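Local coordinates for cytolethal distending toxin protein C (Haemophilus ducreyi, PDB 1SR4) that forms one of the three subunits of a bacterial genotoxin and, as a ricin-like lectin subunit, probably contributes to carbohydrate binding, at residues L65-V70 with D91-N96; C115-D120 with L140-G145. All blocks are in the same frame, centred on the assembly; numbering follows the deposited sequence.

Contact 1. Residues L65-V70 with D91-N96; sequences LVQFKV and DHTVFN
An antiparallel strand pairing, buried near the middle of the chain, joins 65-70 to 91-96 where a short helix ends and the chain passes into strand 95-99. Val-66 and Phe-95 form the hydrogen-bonded pair: Val-66 N reaches Phe-95 O at 2.8 Å, and Phe-95 N returns to Val-66 O at 2.7 Å, both nearly straight. Leu-65 and Asn-96 make the neighbouring non-hydrogen-bonded pair, with the CD2 branch of Leu-65 against Asn-96 CB at 3.8 Å; the Asn-96 amide gives its ND2 to Arg-60 O. Beyond Gln-67 and Val-94 the backbones part, and a water bridges them, accepting from Phe-68 N at 2.9 Å and donating to Thr-93 O. The Gln-67 side chain reaches Thr-93. Extended beyond CG (chi2 177°), it brings NE2 to Thr-93 OG1 at 2.9 Å, with the hydroxyl close to the amide plane, in a moderately bent bond, 146° at the hydrogen. Cys-87 O takes a second bond from NE2, so this amide ties strand to helix end and to the Cys-76/Cys-87 disulfide region. Val-66 and Phe-95 share one face of the sheet; the Phe-68 ring swings its end toward Phe-95, where CE2 meets Phe-95 CB at 4.0 Å and the two side chains run roughly perpendicular. The pairing joins two neighbouring strands of the antiparallel sheet in what the family places among the ricin-type beta-trefoils.

Contact 2. Residues C115-D120 with L140-G145; sequences CITSHD and LAYQWG
The end-to-end directions of 115-119 and 141-144 lie 119° apart, and the backbones meet through one direct hydrogen bond, Ser-118 N to Ala-141 O at 2.9 Å, with the donor in the carbonyl plane. Trp-144 adds a side-chain bond: its indole NE1 reaches Ile-116 O at 3.0 Å, approaching from above the carbonyl plane (53° out of it) while the oxygen lies close to the ring plane. Beside this bond the CG2 branch of Ile-116 packs on Trp-144 CZ2 at 3.5 Å, the two side chains crossing at about a right angle. Thr-117 and Tyr-142 lie side by side. With OG1 between the backbone N and the carbonyl carbon (chi1 62°) and bonded to Glu-127, Thr-117 sets CG2 over one face of the phenol ring, 3.8 Å from its centroid, in a CH-pi contact. A second CH-pi contact puts Ala-141 CB over a face of the His-119 imidazole, 3.6 Å from the centroid. Cys-115, disulfide-linked to Cys-129, brings CB to the edge of the Tyr-142 ring. This largely apolar junction is thus fixed by two direct hydrogen bonds, but buried Ser-118 O has only a CA-H...O contact from Ala-141 CA (3.4 Å), leaving polar satisfaction incomplete.

How the contacts relate
From the N terminus, strands 19-24 and 46-50 come first, and 64-69 then pairs beside 46-50. Contact 1 closes a loop of 20 residues that carries the short strands 75-77 and 84-86, returning the chain to 64-69 through 95-99. Strand 105-109 follows, and contact 2 then closes a second loop of 19 residues, holding strands 125-127 and 137-138, before 144-147 runs against 19-24. The loops follow in series, neither enclosing nor crossing the other. Contact 1 joins neighbouring strands within the six-stranded sheet; contact 2 ties the hairpin of 115-117 and 125-127 to the 3-10 turn 140-142 and the start of strand 144-147. Their centres lie about 16 Å apart, yet Phe-95 CD1 packs on Ile-116 CD1 at 3.6 Å.

Contact 1. Residues L65-V70 with D91-N96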
ATOM      1  N   LEU C  65     -14.452  -2.330 -11.415  1.00 10.14           N
ATOM      2  CA  LEU C  65     -14.594  -3.423 -12.372  1.00  9.77           C
ATOM      3  C   LEU C  65     -13.236  -3.883 -12.881  1.00  8.88           C
ATOM      4  O   LEU C  65     -12.404  -3.067 -13.275  1.00  9.16           O
ATOM      5  CB  LEU C  65     -15.502  -2.986 -13.538  1.00 10.46           C
ATOM      6  CG  LEU C  65     -16.902  -2.529 -13.095  1.00 11.26           C
ATOM      7  CD1 LEU C  65     -17.761  -2.279 -14.328  1.00 12.16           C
ATOM      8  CD2 LEU C  65     -17.566  -3.587 -12.208  1.00 11.88           C
ATOM      9  N   VAL C  66     -13.010  -5.194 -12.848  1.00  9.18           N
ATOM     10  CA  VAL C  66     -11.746  -5.765 -13.294  1.00 10.21           C
ATOM     11  C   VAL C  66     -11.927  -7.119 -13.968  1.00  9.58           C
ATOM     12  O   VAL C  66     -13.028  -7.660 -14.059  1.00 10.78           O
ATOM     13  CB  VAL C  66     -10.754  -6.008 -12.105  1.00  9.51           C
ATOM     14  CG1 VAL C  66     -10.544  -4.721 -11.296  1.00 10.99           C
ATOM     15  CG2 VAL C  66     -11.282  -7.136 -11.204  1.00 11.55           C
ATOM     16  N   GLN C  67     -10.813  -7.647 -14.453  1.00 11.04           N
ATOM     17  CA  GLN C  67     -10.780  -8.975 -15.033  1.00 10.46           C
ATOM     18  C   GLN C  67      -9.496  -9.566 -14.468  1.00 10.47           C
ATOM     19  O   GLN C  67      -8.559  -8.834 -14.162  1.00  9.48           O
ATOM     20  CB  GLN C  67     -10.696  -8.928 -16.560  1.00 11.90           C
ATOM     21  CG  GLN C  67     -11.951  -8.410 -17.255  1.00 13.76           C
ATOM     22  CD  GLN C  67     -11.759  -8.335 -18.760  1.00 17.48           C
ATOM     23  OE1 GLN C  67     -10.848  -7.663 -19.234  1.00 16.22           O
ATOM     24  NE2 GLN C  67     -12.610  -9.032 -19.515  1.00 15.29           N
ATOM     25  N   PHE C  68      -9.464 -10.881 -14.308  1.00 10.15           N
ATOM     26  CA  PHE C  68      -8.274 -11.561 -13.827  1.00 10.18           C
ATOM     27  C   PHE C  68      -7.785 -12.297 -15.074  1.00 11.37           C
ATOM     28  O   PHE C  68      -8.412 -13.257 -15.524  1.00 11.64           O
ATOM     29  CB  PHE C  68      -8.640 -12.529 -12.703  1.00  9.33           C
ATOM     30  CG  PHE C  68      -9.298 -11.854 -11.524  1.00 11.74           C
ATOM     31  CD1 PHE C  68      -8.572 -11.002 -10.699  1.00 11.08           C
ATOM     32  CD2 PHE C  68     -10.662 -12.012 -11.284  1.00 11.88           C
ATOM     33  CE1 PHE C  68      -9.199 -10.311  -9.651  1.00 11.76           C
ATOM     34  CE2 PHE C  68     -11.290 -11.325 -10.241  1.00 11.88           C
ATOM     35  CZ  PHE C  68     -10.558 -10.477  -9.428  1.00 10.37           C
ATOM     36  N   LYS C  69      -6.669 -11.832 -15.627  1.00 11.17           N
ATOM     37  CA  LYS C  69      -6.104 -12.392 -16.851  1.00 11.49           C
ATOM     38  C   LYS C  69      -4.938 -13.350 -16.657  1.00 12.50           C
ATOM     39  O   LYS C  69      -4.070 -13.147 -15.808  1.00 13.52           O
ATOM     40  CB  LYS C  69      -5.669 -11.239 -17.767  1.00 13.06           C
ATOM     41  CG  LYS C  69      -5.047 -11.654 -19.098  1.00 12.84           C
ATOM     42  CD  LYS C  69      -4.480 -10.431 -19.819  1.00 14.11           C
ATOM     43  CE  LYS C  69      -3.631 -10.825 -21.036  1.00 14.78           C
ATOM     44  NZ  LYS C  69      -2.535 -11.765 -20.653  1.00 11.49           N
ATOM     45  N   VAL C  70      -4.931 -14.394 -17.473  1.00 12.84           N
ATOM     46  CA  VAL C  70      -3.890 -15.406 -17.455  1.00 12.78           C
ATOM     47  C   VAL C  70      -2.618 -14.792 -18.022  1.00 11.58           C
ATOM     48  O   VAL C  70      -2.659 -14.016 -18.979  1.00 12.37           O
ATOM     49  CB  VAL C  70      -4.279 -16.628 -18.340  1.00 12.39           C
ATOM     50  CG1 VAL C  70      -3.117 -17.614 -18.435  1.00 10.96           C
ATOM     51  CG2 VAL C  70      -5.511 -17.325 -17.750  1.00 13.69           C
ATOM     52  N   ASP C  91     -19.425 -10.587 -20.054  1.00 18.63           N
ATOM     53  CA  ASP C  91     -20.500 -11.009 -19.150  1.00 18.98           C
ATOM     54  C   ASP C  91     -20.010 -12.075 -18.165  1.00 17.82           C
ATOM     55  O   ASP C  91     -20.521 -12.182 -17.051  1.00 17.62           O
ATOM     56  CB  ASP C  91     -21.684 -11.584 -19.930  1.00 19.90           C
ATOM     57  CG  ASP C  91     -22.570 -10.512 -20.548  1.00 23.09           C
ATOM     58  OD1 ASP C  91     -22.244  -9.303 -20.465  1.00 20.95           O
ATOM     59  OD2 ASP C  91     -23.612 -10.898 -21.125  1.00 23.31           O
ATOM     60  N   HIS C  92     -19.033 -12.877 -18.574  1.00 17.53           N
ATOM     61  CA  HIS C  92     -18.516 -13.921 -17.689  1.00 17.32           C
ATOM     62  C   HIS C  92     -17.146 -13.633 -17.111  1.00 14.87           C
ATOM     63  O   HIS C  92     -16.697 -14.353 -16.231  1.00 13.83           O
ATOM     64  CB  HIS C  92     -18.436 -15.254 -18.426  1.00 20.54           C
ATOM     65  CG  HIS C  92     -19.771 -15.797 -18.833  1.00 26.06           C
ATOM     66  ND1 HIS C  92     -20.651 -16.362 -17.932  1.00 27.48           N
ATOM     67  CD2 HIS C  92     -20.395 -15.818 -20.034  1.00 26.84           C
ATOM     68  CE1 HIS C  92     -21.762 -16.702 -18.563  1.00 29.14           C
ATOM     69  NE2 HIS C  92     -21.634 -16.381 -19.838  1.00 30.24           N
ATOM     70  N   THR C  93     -16.481 -12.588 -17.584  1.00 13.36           N
ATOM     71  CA  THR C  93     -15.126 -12.325 -17.111  1.00 12.46           C
ATOM     72  C   THR C  93     -14.913 -11.050 -16.329  1.00 13.66           C
ATOM     73  O   THR C  93     -13.860 -10.890 -15.706  1.00 13.38           O
ATOM     74  CB  THR C  93     -14.137 -12.314 -18.286  1.00 11.61           C
ATOM     75  OG1 THR C  93     -14.484 -11.262 -19.189  1.00 11.15           O
ATOM     76  CG2 THR C  93     -14.204 -13.646 -19.039  1.00 14.90           C
ATOM     77  N   VAL C  94     -15.889 -10.146 -16.354  1.00 12.23           N
ATOM     78  CA  VAL C  94     -15.731  -8.896 -15.625  1.00 12.75           C
ATOM     79  C   VAL C  94     -16.274  -9.032 -14.209  1.00 13.32           C
ATOM     80  O   VAL C  94     -17.445  -9.376 -13.996  1.00 12.86           O
ATOM     81  CB  VAL C  94     -16.421  -7.730 -16.341  1.00 12.30           C
ATOM     82  CG1 VAL C  94     -16.313  -6.444 -15.495  1.00 11.24           C
ATOM     83  CG2 VAL C  94     -15.755  -7.508 -17.716  1.00 11.51           C
ATOM     84  N   PHE C  95     -15.400  -8.786 -13.242  1.00 11.04           N
ATOM     85  CA  PHE C  95     -15.785  -8.880 -11.843  1.00 11.62           C
ATOM     86  C   PHE C  95     -15.670  -7.522 -11.178  1.00 10.09           C
ATOM     87  O   PHE C  95     -15.199  -6.566 -11.789  1.00 10.12           O
ATOM     88  CB  PHE C  95     -14.975  -9.976 -11.146  1.00  8.92           C
ATOM     89  CG  PHE C  95     -15.381 -11.352 -11.587  1.00 12.50           C
ATOM     90  CD1 PHE C  95     -16.471 -11.999 -10.991  1.00 11.61           C
ATOM     91  CD2 PHE C  95     -14.769 -11.950 -12.683  1.00 13.33           C
ATOM     92  CE1 PHE C  95     -16.949 -13.213 -11.486  1.00 14.07           C
ATOM     93  CE2 PHE C  95     -15.240 -13.169 -13.191  1.00 14.94           C
ATOM     94  CZ  PHE C  95     -16.340 -13.800 -12.586  1.00 13.70           C
ATOM     95  N   ASN C  96     -16.074  -7.452  -9.919  1.00 10.85           N
ATOM     96  CA  ASN C  96     -16.177  -6.179  -9.222  1.00  9.61           C
ATOM     97  C   ASN C  96     -15.573  -6.197  -7.812  1.00  9.18           C
ATOM     98  O   ASN C  96     -16.106  -6.853  -6.925  1.00  8.39           O
ATOM     99  CB  ASN C  96     -17.684  -5.877  -9.204  1.00  9.67           C
ATOM    100  CG  ASN C  96     -18.044  -4.559  -8.568  1.00 10.38           C
ATOM    101  OD1 ASN C  96     -17.196  -3.706  -8.322  1.00 12.10           O
ATOM    102  ND2 ASN C  96     -19.336  -4.380  -8.314  1.00 10.89           N
TER
HETATM  103  O   HOH W   1     -11.790 -12.406 -15.067  1.00 10.14           O

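Contact 2. Residues C115-D120 with L140-G145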
ATOM      1  N   CYS C 115     -22.168 -12.457  -5.422  1.00 12.93           N
ATOM      2  CA  CYS C 115     -20.865 -12.490  -4.744  1.00 12.91           C
ATOM      3  C   CYS C 115     -20.146 -13.828  -4.923  1.00 13.55           C
ATOM      4  O   CYS C 115     -20.768 -14.883  -4.908  1.00 13.27           O
ATOM      5  CB  CYS C 115     -21.040 -12.271  -3.233  1.00 15.35           C
ATOM      6  SG  CYS C 115     -21.569 -10.628  -2.646  1.00 21.48           S
ATOM      7  N   ILE C 116     -18.825 -13.789  -5.071  1.00 12.29           N
ATOM      8  CA  ILE C 116     -18.048 -15.014  -5.193  1.00 11.12           C
ATOM      9  C   ILE C 116     -17.733 -15.453  -3.770  1.00 11.85           C
ATOM     10  O   ILE C 116     -17.210 -14.673  -2.976  1.00 11.61           O
ATOM     11  CB  ILE C 116     -16.704 -14.770  -5.927  1.00 12.80           C
ATOM     12  CG1 ILE C 116     -16.974 -14.325  -7.364  1.00 12.62           C
ATOM     13  CG2 ILE C 116     -15.839 -16.040  -5.878  1.00 10.24           C
ATOM     14  CD1 ILE C 116     -15.699 -14.151  -8.201  1.00 14.49           C
ATOM     15  N   THR C 117     -18.038 -16.698  -3.442  1.00 12.14           N
ATOM     16  CA  THR C 117     -17.778 -17.195  -2.092  1.00 12.17           C
ATOM     17  C   THR C 117     -17.059 -18.538  -2.142  1.00 11.52           C
ATOM     18  O   THR C 117     -17.066 -19.224  -3.171  1.00 11.03           O
ATOM     19  CB  THR C 117     -19.094 -17.418  -1.302  1.00 13.60           C
ATOM     20  OG1 THR C 117     -19.884 -18.411  -1.972  1.00 14.62           O
ATOM     21  CG2 THR C 117     -19.884 -16.129  -1.189  1.00 10.83           C
ATOM     22  N   SER C 118     -16.416 -18.892  -1.036  1.00 10.29           N
ATOM     23  CA  SER C 118     -15.744 -20.179  -0.918  1.00 10.44           C
ATOM     24  C   SER C 118     -15.877 -20.586   0.549  1.00 12.33           C
ATOM     25  O   SER C 118     -15.219 -20.007   1.412  1.00 13.16           O
ATOM     26  CB  SER C 118     -14.273 -20.075  -1.298  1.00  9.17           C
ATOM     27  OG  SER C 118     -13.668 -21.355  -1.235  1.00  9.46           O
ATOM     28  N   HIS C 119     -16.723 -21.575   0.820  1.00 12.13           N
ATOM     29  CA  HIS C 119     -16.980 -22.055   2.184  1.00 14.51           C
ATOM     30  C   HIS C 119     -16.195 -23.292   2.581  1.00 14.58           C
ATOM     31  O   HIS C 119     -16.303 -23.760   3.717  1.00 15.77           O
ATOM     32  CB  HIS C 119     -18.466 -22.404   2.349  1.00 15.78           C
ATOM     33  CG  HIS C 119     -19.374 -21.218   2.400  1.00 15.45           C
ATOM     34  ND1 HIS C 119     -19.898 -20.628   1.269  1.00 17.85           N
ATOM     35  CD2 HIS C 119     -19.860 -20.518   3.451  1.00 15.92           C
ATOM     36  CE1 HIS C 119     -20.673 -19.616   1.623  1.00 15.10           C
ATOM     37  NE2 HIS C 119     -20.666 -19.528   2.941  1.00 16.85           N
ATOM     38  N   ASP C 120     -15.421 -23.841   1.658  1.00 14.64           N
ATOM     39  CA  ASP C 120     -14.692 -25.064   1.961  1.00 15.20           C
ATOM     40  C   ASP C 120     -13.710 -25.374   0.839  1.00 14.98           C
ATOM     41  O   ASP C 120     -13.721 -24.701  -0.201  1.00 13.76           O
ATOM     42  CB  ASP C 120     -15.710 -26.203   2.138  1.00 16.56           C
ATOM     43  CG  ASP C 120     -15.075 -27.513   2.606  1.00 20.22           C
ATOM     44  OD1 ASP C 120     -14.088 -27.489   3.381  1.00 19.81           O
ATOM     45  OD2 ASP C 120     -15.592 -28.581   2.211  1.00 22.92           O
ATOM     46  N   LEU C 140     -15.457 -14.806   6.481  1.00  9.40           N
ATOM     47  CA  LEU C 140     -14.330 -15.071   5.583  1.00 10.05           C
ATOM     48  C   LEU C 140     -14.721 -15.783   4.289  1.00  9.42           C
ATOM     49  O   LEU C 140     -14.012 -15.698   3.292  1.00  8.50           O
ATOM     50  CB  LEU C 140     -13.259 -15.899   6.314  1.00  9.48           C
ATOM     51  CG  LEU C 140     -12.614 -15.219   7.531  1.00 12.14           C
ATOM     52  CD1 LEU C 140     -11.834 -16.244   8.371  1.00  9.38           C
ATOM     53  CD2 LEU C 140     -11.667 -14.116   7.040  1.00  8.45           C
ATOM     54  N   ALA C 141     -15.844 -16.484   4.293  1.00  9.18           N
ATOM     55  CA  ALA C 141     -16.277 -17.194   3.086  1.00  9.44           C
ATOM     56  C   ALA C 141     -16.489 -16.239   1.907  1.00  9.36           C
ATOM     57  O   ALA C 141     -16.374 -16.636   0.750  1.00 10.32           O
ATOM     58  CB  ALA C 141     -17.576 -17.995   3.378  1.00  8.33           C
ATOM     59  N   TYR C 142     -16.774 -14.974   2.215  1.00  9.56           N
ATOM     60  CA  TYR C 142     -17.014 -13.939   1.208  1.00  9.81           C
ATOM     61  C   TYR C 142     -15.793 -13.094   0.923  1.00 10.49           C
ATOM     62  O   TYR C 142     -15.833 -12.245   0.044  1.00  9.40           O
ATOM     63  CB  TYR C 142     -18.089 -12.964   1.704  1.00 12.60           C
ATOM     64  CG  TYR C 142     -19.462 -13.548   1.806  1.00 11.32           C
ATOM     65  CD1 TYR C 142     -20.416 -13.281   0.834  1.00 14.34           C
ATOM     66  CD2 TYR C 142     -19.791 -14.397   2.850  1.00 11.83           C
ATOM     67  CE1 TYR C 142     -21.682 -13.856   0.891  1.00 14.59           C
ATOM     68  CE2 TYR C 142     -21.049 -14.978   2.926  1.00 16.26           C
ATOM     69  CZ  TYR C 142     -21.987 -14.703   1.942  1.00 17.44           C
ATOM     70  OH  TYR C 142     -23.230 -15.272   2.012  1.00 19.37           O
ATOM     71  N   GLN C 143     -14.724 -13.323   1.683  1.00  9.04           N
ATOM     72  CA  GLN C 143     -13.515 -12.520   1.596  1.00  8.67           C
ATOM     73  C   GLN C 143     -12.382 -13.082   0.777  1.00  8.03           C
ATOM     74  O   GLN C 143     -12.082 -14.267   0.846  1.00  7.79           O
ATOM     75  CB  GLN C 143     -13.008 -12.242   3.005  1.00  8.30           C
ATOM     76  CG  GLN C 143     -14.035 -11.570   3.930  1.00  6.26           C
ATOM     77  CD  GLN C 143     -13.427 -11.293   5.284  1.00  6.53           C
ATOM     78  OE1 GLN C 143     -12.247 -10.941   5.376  1.00  7.26           O
ATOM     79  NE2 GLN C 143     -14.221 -11.428   6.343  1.00  7.41           N
ATOM     80  N   TRP C 144     -11.726 -12.191   0.046  1.00  8.77           N
ATOM     81  CA  TRP C 144     -10.624 -12.541  -0.828  1.00  9.12           C
ATOM     82  C   TRP C 144      -9.383 -11.687  -0.604  1.00  9.26           C
ATOM     83  O   TRP C 144      -9.477 -10.487  -0.332  1.00 10.29           O
ATOM     84  CB  TRP C 144     -11.094 -12.387  -2.274  1.00  8.24           C
ATOM     85  CG  TRP C 144     -12.221 -13.326  -2.544  1.00 10.49           C
ATOM     86  CD1 TRP C 144     -13.551 -13.119  -2.303  1.00 10.27           C
ATOM     87  CD2 TRP C 144     -12.092 -14.689  -2.940  1.00  9.38           C
ATOM     88  NE1 TRP C 144     -14.257 -14.285  -2.514  1.00 10.51           N
ATOM     89  CE2 TRP C 144     -13.384 -15.264  -2.904  1.00 10.66           C
ATOM     90  CE3 TRP C 144     -11.002 -15.486  -3.315  1.00 10.47           C
ATOM     91  CZ2 TRP C 144     -13.617 -16.609  -3.230  1.00  9.58           C
ATOM     92  CZ3 TRP C 144     -11.230 -16.822  -3.635  1.00 13.39           C
ATOM     93  CH2 TRP C 144     -12.528 -17.368  -3.590  1.00 12.22           C
ATOM     94  N   GLY C 145      -8.218 -12.305  -0.730  1.00  8.02           N
ATOM     95  CA  GLY C 145      -6.985 -11.552  -0.590  1.00  9.10           C
ATOM     96  C   GLY C 145      -6.373 -11.385  -1.970  1.00 10.31           C
ATOM     97  O   GLY C 145      -6.257 -12.360  -2.711  1.00 10.80           O
TER
HETATM   98  O   HOH W   2     -17.206 -12.001  -2.300  1.00  8.99           O